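Local atomic coordinates of transcription factor SKN7 (Chaetomium thermophilum, PDB entry 5D5X), a protein that probably acts as a homotrimeric transcription factor that binds specific DNA sequences and controls genes responding to osmotic and oxidative stress. Residues H65-N70 with E84-E89; F4-Y9 with D96-I101; Y17-R22 with V32-K37. One frame throughout, in Å; residues are numbered along the deposited sequence.

Interaction 1 (H65-N70 with E84-E89). With nucleotides of chain B.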
loop_
_atom_site.group_PDB
_atom_site.type_symbol
_atom_site.label_atom_id
_atom_site.label_comp_id
_atom_site.label_asym_id
_atom_site.label_seq_id
_atom_site.Cartn_x
_atom_site.Cartn_y
_atom_site.Cartn_z
ATOM N N HIS C 65 8.160 -3.485 13.377
ATOM C CA HIS C 65 8.942 -3.922 12.239
ATOM C C HIS C 65 8.133 -4.962 11.484
ATOM O O HIS C 65 7.428 -5.780 12.088
ATOM C CB HIS C 65 10.290 -4.475 12.699
ATOM C CG HIS C 65 11.230 -3.422 13.203
ATOM N ND1 HIS C 65 11.748 -2.434 12.391
ATOM C CD2 HIS C 65 11.743 -3.198 14.435
ATOM C CE1 HIS C 65 12.530 -1.642 13.099
ATOM N NE2 HIS C 65 12.549 -2.084 14.343
ATOM N N LYS C 66 8.182 -4.892 10.161
ATOM C CA LYS C 66 7.508 -5.878 9.365
ATOM C C LYS C 66 8.282 -7.161 9.521
ATOM O O LYS C 66 9.501 -7.160 9.457
ATOM C CB LYS C 66 7.470 -5.482 7.905
ATOM C CG LYS C 66 6.666 -6.458 7.077
ATOM C CD LYS C 66 6.368 -5.895 5.703
ATOM C CE LYS C 66 5.601 -6.925 4.894
ATOM N NZ LYS C 66 5.834 -6.719 3.436
ATOM N N VAL C 67 7.570 -8.252 9.738
ATOM C CA VAL C 67 8.201 -9.531 9.945
ATOM C C VAL C 67 8.215 -10.267 8.617
ATOM O O VAL C 67 7.203 -10.840 8.209
ATOM C CB VAL C 67 7.477 -10.346 11.029
ATOM C CG1 VAL C 67 8.089 -11.735 11.157
ATOM C CG2 VAL C 67 7.553 -9.611 12.350
ATOM N N ARG C 68 9.368 -10.223 7.949
ATOM C CA ARG C 68 9.603 -10.955 6.706
ATOM C C ARG C 68 9.448 -12.467 6.901
ATOM O O ARG C 68 10.217 -13.087 7.634
ATOM C CB ARG C 68 11.007 -10.647 6.181
ATOM N N HIS C 69 8.438 -13.049 6.261
ATOM C CA HIS C 69 8.257 -14.495 6.280
ATOM C C HIS C 69 9.207 -15.100 5.251
ATOM O O HIS C 69 9.503 -14.470 4.229
ATOM C CB HIS C 69 6.800 -14.895 5.961
ATOM C CG HIS C 69 6.636 -15.609 4.650
ATOM N ND1 HIS C 69 6.072 -15.016 3.538
ATOM C CD2 HIS C 69 6.969 -16.869 4.276
ATOM C CE1 HIS C 69 6.069 -15.881 2.537
ATOM N NE2 HIS C 69 6.613 -17.011 2.958
ATOM N N ASN C 70 9.681 -16.314 5.528
ATOM C CA ASN C 70 10.408 -17.122 4.543
ATOM C C ASN C 70 9.781 -18.519 4.442
ATOM O O ASN C 70 9.290 -19.048 5.445
ATOM C CB ASN C 70 11.891 -17.220 4.913
ATOM C CG ASN C 70 12.156 -18.243 6.004
ATOM O OD1 ASN C 70 11.776 -18.049 7.161
ATOM N ND2 ASN C 70 12.806 -19.343 5.639
ATOM N N GLU C 84 2.727 -9.029 8.581
ATOM C CA GLU C 84 2.883 -9.233 10.017
ATOM C C GLU C 84 3.804 -8.176 10.594
ATOM O O GLU C 84 4.891 -7.941 10.074
ATOM C CB GLU C 84 3.449 -10.618 10.313
ATOM C CG GLU C 84 3.593 -10.909 11.796
ATOM C CD GLU C 84 4.154 -12.290 12.093
ATOM O OE1 GLU C 84 4.339 -13.100 11.152
ATOM O OE2 GLU C 84 4.418 -12.560 13.280
ATOM N N PHE C 85 3.361 -7.548 11.677
ATOM C CA PHE C 85 4.116 -6.494 12.315
ATOM C C PHE C 85 4.378 -6.886 13.757
ATOM O O PHE C 85 3.595 -7.612 14.344
ATOM C CB PHE C 85 3.352 -5.177 12.222
ATOM C CG PHE C 85 3.383 -4.552 10.846
ATOM C CD1 PHE C 85 4.430 -3.727 10.470
ATOM C CD2 PHE C 85 2.363 -4.777 9.944
ATOM C CE1 PHE C 85 4.473 -3.147 9.207
ATOM C CE2 PHE C 85 2.395 -4.197 8.682
ATOM C CZ PHE C 85 3.453 -3.381 8.312
ATOM N N LYS C 86 5.492 -6.412 14.314
ATOM C CA LYS C 86 5.986 -6.901 15.595
ATOM C C LYS C 86 6.780 -5.853 16.368
ATOM O O LYS C 86 7.691 -5.246 15.821
ATOM C CB LYS C 86 6.871 -8.128 15.361
ATOM C CG LYS C 86 7.515 -8.709 16.622
ATOM C CD LYS C 86 8.004 -10.133 16.365
ATOM C CE LYS C 86 8.276 -10.887 17.652
ATOM N NZ LYS C 86 8.401 -12.351 17.409
ATOM N N HIS C 87 6.426 -5.670 17.639
ATOM C CA HIS C 87 7.185 -4.850 18.584
ATOM C C HIS C 87 7.410 -5.685 19.850
ATOM O O HIS C 87 6.447 -6.236 20.394
ATOM C CB HIS C 87 6.400 -3.579 18.938
ATOM C CG HIS C 87 7.206 -2.551 19.664
ATOM N ND1 HIS C 87 7.662 -2.738 20.949
ATOM C CD2 HIS C 87 7.627 -1.320 19.292
ATOM C CE1 HIS C 87 8.342 -1.671 21.336
ATOM N NE2 HIS C 87 8.332 -0.795 20.348
ATOM N N PRO C 88 8.663 -5.768 20.340
ATOM C CA PRO C 88 8.974 -6.603 21.519
ATOM C C PRO C 88 8.001 -6.446 22.693
ATOM O O PRO C 88 7.625 -7.436 23.308
ATOM C CB PRO C 88 10.366 -6.121 21.949
ATOM C CG PRO C 88 10.968 -5.479 20.742
ATOM C CD PRO C 88 9.838 -5.009 19.864
ATOM N N GLU C 89 7.617 -5.208 22.987
ATOM C CA GLU C 89 6.721 -4.857 24.104
ATOM C C GLU C 89 5.216 -4.857 23.784
ATOM O O GLU C 89 4.382 -4.564 24.659
ATOM C CB GLU C 89 7.085 -3.462 24.635
ATOM C CG GLU C 89 8.551 -3.259 25.015
ATOM C CD GLU C 89 9.000 -4.154 26.155
ATOM O OE1 GLU C 89 8.443 -4.012 27.263
ATOM O OE2 GLU C 89 9.918 -4.988 25.950
ATOM P P DT B 8 10.992 -2.650 8.806
ATOM O OP1 DT B 8 11.631 -3.366 9.943
ATOM O OP2 DT B 8 9.514 -2.525 8.723
ATOM O "O5'" DT B 8 11.582 -1.169 8.790
ATOM C "C5'" DT B 8 12.996 -0.909 8.727
ATOM C "C4'" DT B 8 13.233 0.543 8.384
ATOM O "O4'" DT B 8 12.706 0.833 7.073
ATOM C "C3'" DT B 8 12.565 1.550 9.321
ATOM O "O3'" DT B 8 13.570 2.183 10.110
ATOM C "C2'" DT B 8 11.884 2.550 8.390
ATOM C "C1'" DT B 8 12.439 2.215 7.025
ATOM N N1 DT B 8 11.529 2.460 5.897
ATOM C C2 DT B 8 11.853 3.441 4.988
ATOM O O2 DT B 8 12.851 4.132 5.082
ATOM N N3 DT B 8 10.955 3.592 3.963
ATOM C C4 DT B 8 9.802 2.864 3.750
ATOM O O4 DT B 8 9.098 3.111 2.771
ATOM C C5 DT B 8 9.524 1.845 4.742
ATOM C C7 DT B 8 8.299 0.999 4.598
ATOM C C6 DT B 8 10.391 1.695 5.749
ATOM P P DC B 7 8.618 -5.010 2.616
ATOM O OP1 DC B 7 8.295 -6.447 2.689
ATOM O OP2 DC B 7 7.569 -4.045 2.216
ATOM O "O5'" DC B 7 9.266 -4.542 4.004
ATOM C "C5'" DC B 7 10.464 -5.177 4.501
ATOM C "C4'" DC B 7 11.361 -4.190 5.212
ATOM O "O4'" DC B 7 11.911 -3.234 4.269
ATOM C "C3'" DC B 7 10.679 -3.365 6.304
ATOM O "O3'" DC B 7 11.523 -3.295 7.454
ATOM C "C2'" DC B 7 10.509 -2.001 5.667
ATOM C "C1'" DC B 7 11.713 -1.918 4.747
ATOM N N1 DC B 7 11.534 -1.029 3.584
ATOM C C2 DC B 7 12.409 0.051 3.420
ATOM O O2 DC B 7 13.325 0.215 4.241
ATOM N N3 DC B 7 12.240 0.885 2.366
ATOM C C4 DC B 7 11.232 0.686 1.513
ATOM N N4 DC B 7 11.102 1.534 0.490
ATOM C C5 DC B 7 10.321 -0.401 1.662
ATOM C C6 DC B 7 10.504 -1.224 2.705
HETATM O O HOH W 1 4.884 -9.281 7.143
#
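Val67 lays its CG2 methyl against the base of the Lys86 side chain, CG2 to CB 3.4 Å, while its CB and CG1 lie across the Glu84 side chain. The torsion splits the valine between these neighbours: CG1 is anti to the backbone N (chi1 175°) and takes the Glu84 side, and CG2 takes the Lys86 side. The Glu84 carboxylate is bonded through OE2 to Ser29 OG. The outermost strand 65-66 runs antiparallel to 83-86. His65 and Lys86 form a hydrogen-bonded pair, in which His65 N to Lys86 O is 3.0 Å and the return bond is weak; the straightest link is Val67 N to Glu84 O, 2.7 Å at 169°. Water 1 extends the ladder, accepting from Glu84 N and donating to Val67 O. On the face carrying Lys66 and Phe85, Phe85 brings CE1 to 4.0 Å from Lys66 CB, and its side chain touches Val56 and Leu59 of helix 52-61. This hairpin opens the wing of the HSF-type winged helix-turn-helix domain, and strand 65-66 meets the DNA backbone of chain B. His65 ND1 donates to OP1 of DT8 at 2.6 Å from the ring edge, and Lys66 N points almost straight at OP2 of the same phosphate, 3.1 Å. The extended Lys66 chain carries NZ to OP1 of DC7, 2.6 Å. One phosphate is held by a backbone N and a ring N, the next by a lysine amine, consistent with these residues fixing the domain on the DNA backbone without reading bases, since every nucleotide offers such phosphates.

Interaction 2 (F4-Y9 with D96-I101); sequences FVRKLY and DNLDNI
Tyr9 N donates to Val5 O at 3.0 Å, the helical bond that sets these two residues one turn apart, both facing Leu98. Between the segments themselves the contact is apolar. Val5 points at 96-101 and serves two partners with two methyls. Its CG1, anti to the backbone N (chi1 176°), meets both Leu98 CD2 at 3.7 Å and Ile101 CD1 at 3.6 Å; its CG2 meets Ile101 CG2, also at 3.6 Å. Ile101 therefore straddles the valine, one methyl of its own on each branch, and crosses it obliquely. Leu98 goes further along the helix, its CD2 lying 4.0 Å from Tyr9 CD2, with the two side chains at about a right angle, and its CD1 approaching Tyr9 CB. In the HSF-type DNA-binding domain this is where the chain, having left the sheet at strand 83-86, returns to cover the first helix, so that residues near both chain ends share one hydrophobic layer. An adjoining flank of helix 4-11 is used otherwise: Phe4 and Leu8 pack on helix 52-61. With an alanine in place of Val5, both branched methyls would go, and Leu98 CD2 and the Ile101 methyls would probably lose their common surface, opening a gap between helix 4-11 and the C-terminal segment. Arg6 adds only its CG, 4.2 Å from Leu98 CD1, at the solvent-facing border. Tyr9 is fixed at its far end as well, its OH hydrogen-bonded to the carbonyl oxygen of Ala92.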
loop_
_atom_site.group_PDB
_atom_site.type_symbol
_atom_site.label_atom_id
_atom_site.label_comp_id
_atom_site.label_asym_id
_atom_site.label_seq_id
_atom_site.Cartn_x
_atom_site.Cartn_y
_atom_site.Cartn_z
ATOM N N PHE C 4 -1.823 6.177 19.544
ATOM C CA PHE C 4 -1.754 5.150 18.493
ATOM C C PHE C 4 -1.756 3.738 19.026
ATOM O O PHE C 4 -2.533 2.898 18.581
ATOM C CB PHE C 4 -0.504 5.333 17.631
ATOM C CG PHE C 4 -0.358 4.302 16.544
ATOM C CD1 PHE C 4 -1.191 4.320 15.438
ATOM C CD2 PHE C 4 0.637 3.345 16.612
ATOM C CE1 PHE C 4 -1.058 3.382 14.432
ATOM C CE2 PHE C 4 0.783 2.404 15.615
ATOM C CZ PHE C 4 -0.069 2.419 14.523
ATOM N N VAL C 5 -0.872 3.489 19.975
ATOM C CA VAL C 5 -0.632 2.142 20.477
ATOM C C VAL C 5 -1.852 1.595 21.212
ATOM O O VAL C 5 -2.173 0.416 21.093
ATOM C CB VAL C 5 0.602 2.115 21.384
ATOM C CG1 VAL C 5 0.803 0.728 21.985
ATOM C CG2 VAL C 5 1.842 2.548 20.597
ATOM N N ARG C 6 -2.557 2.461 21.936
ATOM C CA ARG C 6 -3.735 2.031 22.681
ATOM C C ARG C 6 -4.868 1.695 21.722
ATOM O O ARG C 6 -5.571 0.695 21.909
ATOM C CB ARG C 6 -4.144 3.083 23.716
ATOM C CG ARG C 6 -3.086 3.252 24.802
ATOM C CD ARG C 6 -3.588 4.012 26.026
ATOM N NE ARG C 6 -3.249 5.437 25.962
ATOM C CZ ARG C 6 -3.996 6.387 25.396
ATOM N NH1 ARG C 6 -3.562 7.640 25.407
ATOM N NH2 ARG C 6 -5.167 6.106 24.819
ATOM N N LYS C 7 -5.008 2.510 20.681
ATOM C CA LYS C 7 -6.032 2.299 19.653
ATOM C C LYS C 7 -5.760 1.057 18.836
ATOM O O LYS C 7 -6.667 0.291 18.543
ATOM C CB LYS C 7 -6.138 3.521 18.737
ATOM C CG LYS C 7 -6.806 4.697 19.434
ATOM C CD LYS C 7 -7.313 5.742 18.454
ATOM C CE LYS C 7 -8.358 6.621 19.132
ATOM N NZ LYS C 7 -8.747 7.792 18.310
ATOM N N LEU C 8 -4.498 0.860 18.480
ATOM C CA LEU C 8 -4.066 -0.362 17.817
ATOM C C LEU C 8 -4.405 -1.606 18.661
ATOM O O LEU C 8 -4.942 -2.591 18.145
ATOM C CB LEU C 8 -2.564 -0.290 17.583
ATOM C CG LEU C 8 -1.897 -1.501 16.951
ATOM C CD1 LEU C 8 -2.474 -1.740 15.563
ATOM C CD2 LEU C 8 -0.396 -1.262 16.896
ATOM N N TYR C 9 -4.072 -1.563 19.950
ATOM C CA TYR C 9 -4.436 -2.646 20.850
ATOM C C TYR C 9 -5.938 -2.849 20.861
ATOM O O TYR C 9 -6.401 -3.982 20.822
ATOM C CB TYR C 9 -3.957 -2.406 22.287
ATOM C CG TYR C 9 -4.142 -3.630 23.155
ATOM C CD1 TYR C 9 -5.369 -3.902 23.770
ATOM C CD2 TYR C 9 -3.102 -4.538 23.337
ATOM C CE1 TYR C 9 -5.538 -5.038 24.551
ATOM C CE2 TYR C 9 -3.266 -5.678 24.109
ATOM C CZ TYR C 9 -4.481 -5.925 24.718
ATOM O OH TYR C 9 -4.643 -7.062 25.495
ATOM N N ASP C 96 -1.009 -3.884 29.908
ATOM C CA ASP C 96 -0.335 -3.062 30.924
ATOM C C ASP C 96 0.975 -2.385 30.488
ATOM O O ASP C 96 1.517 -1.564 31.220
ATOM C CB ASP C 96 -0.022 -3.937 32.151
ATOM C CG ASP C 96 1.087 -4.958 31.882
ATOM O OD1 ASP C 96 1.272 -5.354 30.712
ATOM O OD2 ASP C 96 1.772 -5.373 32.838
ATOM N N ASN C 97 1.495 -2.745 29.321
ATOM C CA ASN C 97 2.849 -2.349 28.923
ATOM C C ASN C 97 2.877 -1.330 27.767
ATOM O O ASN C 97 3.945 -0.970 27.280
ATOM C CB ASN C 97 3.635 -3.617 28.550
ATOM C CG ASN C 97 5.141 -3.414 28.552
ATOM O OD1 ASN C 97 5.665 -2.476 29.163
ATOM N ND2 ASN C 97 5.852 -4.305 27.859
ATOM N N LEU C 98 1.708 -0.832 27.371
ATOM C CA LEU C 98 1.568 -0.015 26.151
ATOM C C LEU C 98 2.275 1.335 26.220
ATOM O O LEU C 98 2.564 1.935 25.188
ATOM C CB LEU C 98 0.082 0.203 25.820
ATOM C CG LEU C 98 -0.759 -1.074 25.671
ATOM C CD1 LEU C 98 -2.250 -0.787 25.693
ATOM C CD2 LEU C 98 -0.376 -1.825 24.409
ATOM N N ASP C 99 2.548 1.812 27.429
ATOM C CA ASP C 99 3.219 3.100 27.624
ATOM C C ASP C 99 4.687 3.034 27.231
ATOM O O ASP C 99 5.276 4.046 26.848
ATOM C CB ASP C 99 3.114 3.536 29.083
ATOM C CG ASP C 99 1.682 3.625 29.558
ATOM O OD1 ASP C 99 0.803 3.996 28.743
ATOM O OD2 ASP C 99 1.437 3.313 30.744
ATOM N N ASN C 100 5.270 1.840 27.316
ATOM C CA ASN C 100 6.678 1.635 26.982
ATOM C C ASN C 100 6.914 1.432 25.474
ATOM O O ASN C 100 7.999 0.994 25.056
ATOM C CB ASN C 100 7.236 0.447 27.783
ATOM C CG ASN C 100 8.661 0.681 28.244
ATOM O OD1 ASN C 100 9.564 0.856 27.426
ATOM N ND2 ASN C 100 8.868 0.706 29.560
ATOM N N ILE C 101 5.892 1.745 24.674
ATOM C CA ILE C 101 5.978 1.710 23.217
ATOM C C ILE C 101 5.909 3.151 22.748
ATOM O O ILE C 101 4.832 3.742 22.683
ATOM C CB ILE C 101 4.842 0.872 22.604
ATOM C CG1 ILE C 101 4.895 -0.551 23.160
ATOM C CG2 ILE C 101 4.966 0.831 21.088
ATOM C CD1 ILE C 101 3.644 -1.359 22.914
#

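Interaction 3 (Y17-R22 with V32-K37)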
loop_
_atom_site.group_PDB
_atom_site.type_symbol
_atom_site.label_atom_id
_atom_site.label_comp_id
_atom_site.label_asym_id
_atom_site.label_seq_id
_atom_site.Cartn_x
_atom_site.Cartn_y
_atom_site.Cartn_z
ATOM N N TYR C 17 -13.247 -8.884 13.288
ATOM C CA TYR C 17 -12.183 -8.684 12.287
ATOM C C TYR C 17 -11.275 -9.884 12.111
ATOM O O TYR C 17 -10.206 -9.750 11.513
ATOM C CB TYR C 17 -11.246 -7.523 12.693
ATOM C CG TYR C 17 -11.882 -6.190 13.004
ATOM C CD1 TYR C 17 -13.018 -5.749 12.335
ATOM C CD2 TYR C 17 -11.303 -5.347 13.933
ATOM C CE1 TYR C 17 -13.585 -4.512 12.622
ATOM C CE2 TYR C 17 -11.846 -4.109 14.226
ATOM C CZ TYR C 17 -12.988 -3.691 13.572
ATOM O OH TYR C 17 -13.526 -2.455 13.876
ATOM N N HIS C 18 -11.650 -11.043 12.646
ATOM C CA HIS C 18 -10.702 -12.163 12.746
ATOM C C HIS C 18 -10.073 -12.566 11.409
ATOM O O HIS C 18 -8.882 -12.856 11.342
ATOM C CB HIS C 18 -11.365 -13.390 13.361
ATOM C CG HIS C 18 -10.396 -14.348 13.967
ATOM N ND1 HIS C 18 -9.961 -15.480 13.316
ATOM C CD2 HIS C 18 -9.762 -14.329 15.160
ATOM C CE1 HIS C 18 -9.105 -16.123 14.089
ATOM N NE2 HIS C 18 -8.971 -15.449 15.215
ATOM N N SER C 19 -10.871 -12.592 10.349
ATOM C CA SER C 19 -10.371 -12.998 9.040
ATOM C C SER C 19 -9.473 -11.916 8.414
ATOM O O SER C 19 -8.658 -12.228 7.546
ATOM C CB SER C 19 -11.539 -13.354 8.098
ATOM O OG SER C 19 -12.486 -12.295 8.000
ATOM N N VAL C 20 -9.612 -10.669 8.878
ATOM C CA VAL C 20 -8.962 -9.517 8.257
ATOM C C VAL C 20 -7.671 -9.118 8.948
ATOM O O VAL C 20 -6.627 -8.990 8.309
ATOM C CB VAL C 20 -9.885 -8.286 8.253
ATOM C CG1 VAL C 20 -9.124 -7.054 7.768
ATOM C CG2 VAL C 20 -11.091 -8.539 7.365
ATOM N N VAL C 21 -7.763 -8.851 10.241
ATOM C CA VAL C 21 -6.598 -8.517 11.039
ATOM C C VAL C 21 -6.808 -9.081 12.446
ATOM O O VAL C 21 -7.894 -8.943 13.024
ATOM C CB VAL C 21 -6.385 -6.993 11.108
ATOM C CG1 VAL C 21 -7.534 -6.315 11.837
ATOM C CG2 VAL C 21 -5.051 -6.658 11.771
ATOM N N ARG C 22 -5.771 -9.706 12.993
ATOM C CA ARG C 22 -5.865 -10.289 14.327
ATOM C C ARG C 22 -4.499 -10.533 14.917
ATOM O O ARG C 22 -3.498 -10.298 14.247
ATOM C CB ARG C 22 -6.634 -11.608 14.252
ATOM C CG ARG C 22 -6.036 -12.626 13.301
ATOM C CD ARG C 22 -6.709 -13.973 13.494
ATOM N NE ARG C 22 -5.974 -15.065 12.872
ATOM C CZ ARG C 22 -6.157 -15.516 11.636
ATOM N NH1 ARG C 22 -7.064 -14.974 10.833
ATOM N NH2 ARG C 22 -5.429 -16.535 11.194
ATOM N N VAL C 32 -2.044 -8.563 9.232
ATOM C CA VAL C 32 -3.125 -8.097 8.372
ATOM C C VAL C 32 -3.251 -9.088 7.224
ATOM O O VAL C 32 -2.307 -9.276 6.460
ATOM C CB VAL C 32 -2.812 -6.726 7.785
ATOM C CG1 VAL C 32 -3.803 -6.391 6.682
ATOM C CG2 VAL C 32 -2.839 -5.670 8.873
ATOM N N LEU C 33 -4.411 -9.718 7.097
ATOM C CA LEU C 33 -4.588 -10.799 6.133
ATOM C C LEU C 33 -5.215 -10.338 4.819
ATOM O O LEU C 33 -4.840 -10.816 3.756
ATOM C CB LEU C 33 -5.435 -11.903 6.752
ATOM C CG LEU C 33 -4.633 -12.865 7.632
ATOM C CD1 LEU C 33 -5.350 -13.189 8.935
ATOM C CD2 LEU C 33 -4.330 -14.118 6.837
ATOM N N GLU C 34 -6.185 -9.439 4.902
ATOM C CA GLU C 34 -6.892 -8.950 3.732
ATOM C C GLU C 34 -6.785 -7.445 3.791
ATOM O O GLU C 34 -7.654 -6.771 4.356
ATOM C CB GLU C 34 -8.357 -9.410 3.774
ATOM C CG GLU C 34 -8.543 -10.899 3.477
ATOM C CD GLU C 34 -9.864 -11.472 3.984
ATOM O OE1 GLU C 34 -9.856 -12.203 5.000
ATOM O OE2 GLU C 34 -10.917 -11.207 3.366
ATOM N N ASN C 35 -5.699 -6.903 3.243
ATOM C CA ASN C 35 -5.431 -5.487 3.480
ATOM C C ASN C 35 -6.343 -4.536 2.709
ATOM O O ASN C 35 -6.520 -3.399 3.135
ATOM C CB ASN C 35 -3.943 -5.115 3.386
ATOM C CG ASN C 35 -3.382 -5.246 2.005
ATOM O OD1 ASN C 35 -3.340 -6.341 1.456
ATOM N ND2 ASN C 35 -2.921 -4.133 1.443
ATOM N N GLU C 36 -6.965 -5.014 1.630
ATOM C CA GLU C 36 -8.023 -4.243 0.946
ATOM C C GLU C 36 -9.190 -4.005 1.897
ATOM O O GLU C 36 -9.573 -2.861 2.160
ATOM C CB GLU C 36 -8.523 -4.980 -0.295
ATOM N N LYS C 37 -9.743 -5.100 2.417
ATOM C CA LYS C 37 -10.839 -5.050 3.397
ATOM C C LYS C 37 -10.423 -4.274 4.638
ATOM O O LYS C 37 -11.182 -3.488 5.181
ATOM C CB LYS C 37 -11.240 -6.467 3.809
ATOM C CG LYS C 37 -12.347 -7.081 2.961
ATOM C CD LYS C 37 -12.263 -8.601 2.924
ATOM C CE LYS C 37 -13.632 -9.254 3.021
ATOM N NZ LYS C 37 -14.113 -9.305 4.430
#
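Leu33 starts with CB over the backbone of the facing segment, 3.3 Å from Ser19 O and slightly farther from Val20 O. Its CG lies 4.1 Å from Ser19 O, and CD1 ends on one face of the Arg22 guanidinium, 3.1 Å from NH1, so close, with chi2 off a staggered value (136°), that the exact placing of this methyl is doubtful. The guanidinium's rotation is fixed within its own segment: NH1 donates to His18 O at 2.8 Å, the acceptor lying in the guanidinium plane, while Arg22 CD sits over the centre of the His18 ring. Val20 O accepts a straight bond from Leu33 N, 2.6 Å at 167°, and a weak one from Glu34 N. The arrangement belongs to the first hairpin of the winged helix-turn-helix domain: Val21 and Val32 form an antiparallel non-hydrogen-bonded pair, and two residues on from Val32, Glu34 takes the N-cap position of helix 35-47. Val21 CG2 meets Val32 CG2 at 3.8 Å, on the face that Phe38 of that helix touches through Val21. Val20 reaches the start of the helix, CG1 near Glu34 O and CG2 4.1 Å from Lys37 CB.

How the interactions relate
Interaction 2 is the most buried of the three, interaction 3 is partly buried and interaction 1 lies at the surface. Interactions 1 and 3 both belong to the same antiparallel sheet, at its opposite outermost strands, and both rely on backbone hydrogen bonds; interaction 2 joins a helix to the C-terminal segment by methyl packing. Charge is put to different uses: interaction 1 spends it on DNA phosphates, whereas interaction 3, about 11 Å from the nucleic acid at its nearest atom, pairs its arginine with a backbone carbonyl of its own segment. Interactions 1 and 2 touch, Glu89 OE1 and Asn97 ND2 being 2.7 Å apart in a probable hydrogen bond, and 4-9 with 96-101 encloses the other two along the chain.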